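Side-chain contacts in amidohydrolase (Xanthomonas campestris pv. campestris, PDB 4DZH), which is probably a zinc-dependent deaminase of the amidohydrolase superfamily, thought to act on adenosine-type substrates such as 5'-methylthioadenosine: residues Met326-Glu329 with Asn330-Ala334; Val384-Ala388 with Leu389-Pro393. One frame throughout, in Å; residues are numbered along the deposited sequence.

Interactions 1 and 2 follow one another along the chain, their centres about 18 Å apart, and meet where CZ of Phe-327 packs on CG2 of Val-384 at 3.8 Å. Interaction 1 is the first part of helix 326-341, close to the metals: the Glu-329 side chain passes about 4 Å from a bound magnesium ion and about 10 Å from a bound zinc ion, nearest atoms in both cases. Interaction 2, the turn leaving strand 381-385, is away from the annotated sites, with its centre about 25 Å from that of the chain. Both reach the second subunit, through Ser-328 and Arg-331 in residues 326-334 and, among others, through Glu-390 and Gln-392 in residues 384-393.

Interaction 1 (Met326-Glu329 with Asn330-Ala334); sequences MFSE and NRTAA
Ser-328 OG is gripped from two directions: NH2 of Arg-331 reaches it at 3.0 Å, and OE2 of Glu-289, a magnesium ligand, shares a hydrogen bond with it. The arginine bond is moderately bent, 151° at the hydrogen, with the hydroxyl at the guanidinium edge and 19° out of its plane. Arg-331 sends CG anti to its own backbone N (chi1 -180°), then folds at chi2 and chi3, which brings the guanidinium back one turn over Ser-328. Its NH2 also lies close to NH2 of Arg-331 of the second subunit, a meeting of like charges that the nearby Glu-289 would probably ease. Thr-332 OG1 bonds to the same Glu-289 OE2, so this carboxylate oxygen joins two hydroxyls one helical turn apart. In the backbone, Thr-332 N donates to Ser-328 O at 2.8 Å. Round the helix, Asn-330 CG lies 3.0 Å from Met-326 O, while the doubly bent Met-326 chain brings CE to 3.8 Å from OD1 of Asn-330. A water donates to Phe-327 O and only weakly accepts from Asn-330 ND2. Glu-329 points to the metal side, held by the backbone N of Glu-289 and by ND2 of Asn-321. This is consistent with a second-shell carboxylate beside the magnesium site of Glu-289, Asn-321 and Asp-323, at the start of a helix following the last strand of an amidohydrolase TIM barrel.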
# COMPACT_ATOMS: atom_id res chain seq x y z
N MET A 326 6.11 3.09 -5.86
CA MET A 326 7.24 2.67 -5.03
C MET A 326 7.06 3.03 -3.57
O MET A 326 7.69 2.41 -2.71
CB MET A 326 8.56 3.26 -5.56
CG MET A 326 9.06 2.56 -6.80
SD MET A 326 9.78 0.93 -6.43
CE MET A 326 11.23 1.42 -5.46
N PHE A 327 6.23 4.04 -3.22
CA PHE A 327 5.99 4.30 -1.80
C PHE A 327 5.31 3.09 -1.18
O PHE A 327 5.69 2.64 -0.09
CB PHE A 327 5.11 5.55 -1.60
CG PHE A 327 5.88 6.85 -1.67
CD1 PHE A 327 6.32 7.36 -2.89
CD2 PHE A 327 6.15 7.55 -0.50
CE1 PHE A 327 7.04 8.54 -2.95
CE2 PHE A 327 6.87 8.76 -0.56
CZ PHE A 327 7.31 9.24 -1.76
N SER A 328 4.32 2.55 -1.87
CA SER A 328 3.67 1.33 -1.44
C SER A 328 4.59 0.14 -1.44
O SER A 328 4.58 -0.63 -0.48
CB SER A 328 2.47 1.01 -2.32
OG SER A 328 1.79 -0.16 -1.85
N GLU A 329 5.34 -0.03 -2.52
CA GLU A 329 6.26 -1.17 -2.61
C GLU A 329 7.24 -1.18 -1.41
O GLU A 329 7.52 -2.27 -0.82
CB GLU A 329 7.03 -1.11 -3.93
CG GLU A 329 7.50 -2.52 -4.29
CD GLU A 329 6.41 -3.38 -4.83
OE1 GLU A 329 6.54 -4.64 -4.69
OE2 GLU A 329 5.43 -2.87 -5.40
N ASN A 330 7.74 0.00 -1.04
CA ASN A 330 8.66 0.14 0.07
C ASN A 330 8.00 -0.27 1.36
O ASN A 330 8.57 -1.02 2.16
CB ASN A 330 9.16 1.58 0.25
CG ASN A 330 10.04 2.07 -0.90
OD1 ASN A 330 10.58 1.29 -1.68
ND2 ASN A 330 10.22 3.39 -0.96
N ARG A 331 6.78 0.25 1.61
CA ARG A 331 6.05 -0.13 2.81
C ARG A 331 5.80 -1.65 2.86
O ARG A 331 6.01 -2.28 3.90
CB ARG A 331 4.72 0.60 2.91
CG ARG A 331 3.95 0.21 4.17
CD ARG A 331 2.53 -0.35 3.88
NE ARG A 331 1.82 0.67 3.12
CZ ARG A 331 1.49 0.54 1.83
NH1 ARG A 331 0.95 1.57 1.19
NH2 ARG A 331 1.72 -0.59 1.14
N THR A 332 5.39 -2.23 1.72
CA THR A 332 5.14 -3.68 1.70
C THR A 332 6.43 -4.45 2.01
O THR A 332 6.42 -5.42 2.81
CB THR A 332 4.57 -4.08 0.35
OG1 THR A 332 3.34 -3.35 0.12
CG2 THR A 332 4.25 -5.56 0.35
N ALA A 333 7.53 -4.01 1.40
CA ALA A 333 8.86 -4.64 1.64
C ALA A 333 9.17 -4.56 3.13
O ALA A 333 9.58 -5.54 3.75
CB ALA A 333 9.96 -3.97 0.82
N ALA A 334 8.98 -3.38 3.71
CA ALA A 334 9.40 -3.21 5.09
C ALA A 334 8.56 -4.05 6.04
O ALA A 334 9.11 -4.61 7.01
CB ALA A 334 9.34 -1.73 5.48
O HOH W 1 7.70 4.51 1.02

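Interaction 2 (Val384-Ala388 with Leu389-Pro393); sequences VDLSA and LETQP
Leu-386 O takes the side-chain amide of Gln-392 in an almost straight bond, 3.0 Å from NE2 and 174° at the hydrogen. The carbonyl oxygen lies in the plane of that amide, while NE2 stands 35° out of the carbonyl plane. Thr-391 OG1 sits 2.9 Å from the same Leu-386 O and 3.3 Å from Ala-388 O; its single proton could go to either. Its chi1 of 45° tucks the hydroxyl between the threonine's own N and carbonyl carbon, facing both acceptors, and Gln-409 NE2 bonds to OG1 as well. This hydrogen-bonded cluster is the tight part, closed by Thr-391 N on Ala-388 O at 2.9 Å. Beside it CD2 of Leu-386 lies 4.0 Å from CB of Thr-391, where the two side chains cross roughly at a right angle. Ahead of it an Asx turn ends strand 381-385: Asp-385 OD1 accepts from Ser-387 N, which comes from above the carboxylate plane, and from Ser-387 OG at 2.7 Å through the syn lone pair. Toward solvent, Asp-385, Ser-387 and Ala-388 are partly exposed, and CB of Ala-388 touches OE1 of Glu-390 at 3.7 Å. That carboxylate is directed across the dimer interface, its OE2 in a salt bridge with Arg-130 of the second subunit.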
# COMPACT_ATOMS: atom_id res chain seq x y z
N VAL A 384 8.65 15.62 -1.05
CA VAL A 384 7.43 14.95 -0.55
C VAL A 384 6.81 15.92 0.45
O VAL A 384 7.43 16.20 1.47
CB VAL A 384 7.79 13.61 0.15
CG1 VAL A 384 6.50 12.87 0.53
CG2 VAL A 384 8.56 12.74 -0.80
N ASP A 385 5.58 16.38 0.17
CA ASP A 385 4.84 17.22 1.15
C ASP A 385 4.58 16.40 2.39
O ASP A 385 3.98 15.34 2.27
CB ASP A 385 3.52 17.67 0.54
CG ASP A 385 2.68 18.47 1.52
OD1 ASP A 385 3.28 19.24 2.31
OD2 ASP A 385 1.44 18.29 1.51
N LEU A 386 5.04 16.83 3.56
CA LEU A 386 4.79 16.13 4.83
C LEU A 386 3.76 16.89 5.72
O LEU A 386 3.41 16.43 6.83
CB LEU A 386 6.06 15.77 5.57
CG LEU A 386 6.95 14.74 4.88
CD1 LEU A 386 8.18 14.54 5.75
CD2 LEU A 386 6.22 13.39 4.65
N SER A 387 3.29 18.03 5.23
CA SER A 387 2.37 18.85 6.00
C SER A 387 0.94 18.32 5.87
O SER A 387 0.05 18.76 6.61
CB SER A 387 2.46 20.30 5.53
OG SER A 387 1.83 20.47 4.27
N ALA A 388 0.70 17.40 4.94
CA ALA A 388 -0.64 16.77 4.84
C ALA A 388 -1.01 16.09 6.14
O ALA A 388 -0.15 15.58 6.86
CB ALA A 388 -0.67 15.76 3.68
N LEU A 389 -2.30 16.07 6.50
CA LEU A 389 -2.65 15.54 7.78
C LEU A 389 -2.34 14.03 7.88
O LEU A 389 -2.15 13.50 8.98
CB LEU A 389 -4.13 15.84 8.08
CG LEU A 389 -5.21 15.31 7.18
CD1 LEU A 389 -5.63 13.97 7.74
CD2 LEU A 389 -6.39 16.25 7.19
N GLU A 390 -2.31 13.38 6.73
CA GLU A 390 -1.95 11.95 6.66
C GLU A 390 -0.55 11.70 7.18
O GLU A 390 -0.22 10.57 7.61
CB GLU A 390 -2.06 11.44 5.22
CG GLU A 390 -3.51 11.16 4.77
CD GLU A 390 -4.24 12.45 4.39
OE1 GLU A 390 -3.56 13.47 4.16
OE2 GLU A 390 -5.48 12.43 4.33
N THR A 391 0.28 12.74 7.15
CA THR A 391 1.64 12.57 7.66
C THR A 391 1.92 13.45 8.88
O THR A 391 3.06 13.80 9.18
CB THR A 391 2.70 12.76 6.54
OG1 THR A 391 2.40 13.88 5.76
CG2 THR A 391 2.67 11.55 5.58
N GLN A 392 0.86 13.73 9.65
CA GLN A 392 0.99 14.49 10.89
C GLN A 392 0.37 13.69 12.03
O GLN A 392 -0.56 12.90 11.76
CB GLN A 392 0.24 15.82 10.71
CG GLN A 392 0.96 16.80 9.75
CD GLN A 392 2.23 17.36 10.39
OE1 GLN A 392 2.21 17.70 11.57
NE2 GLN A 392 3.36 17.43 9.62
N PRO A 393 0.84 13.86 13.29
CA PRO A 393 2.05 14.61 13.66
C PRO A 393 3.26 13.91 13.07
O PRO A 393 3.24 12.68 12.84
CB PRO A 393 2.14 14.44 15.17
CG PRO A 393 1.44 13.22 15.46
CD PRO A 393 0.33 13.12 14.45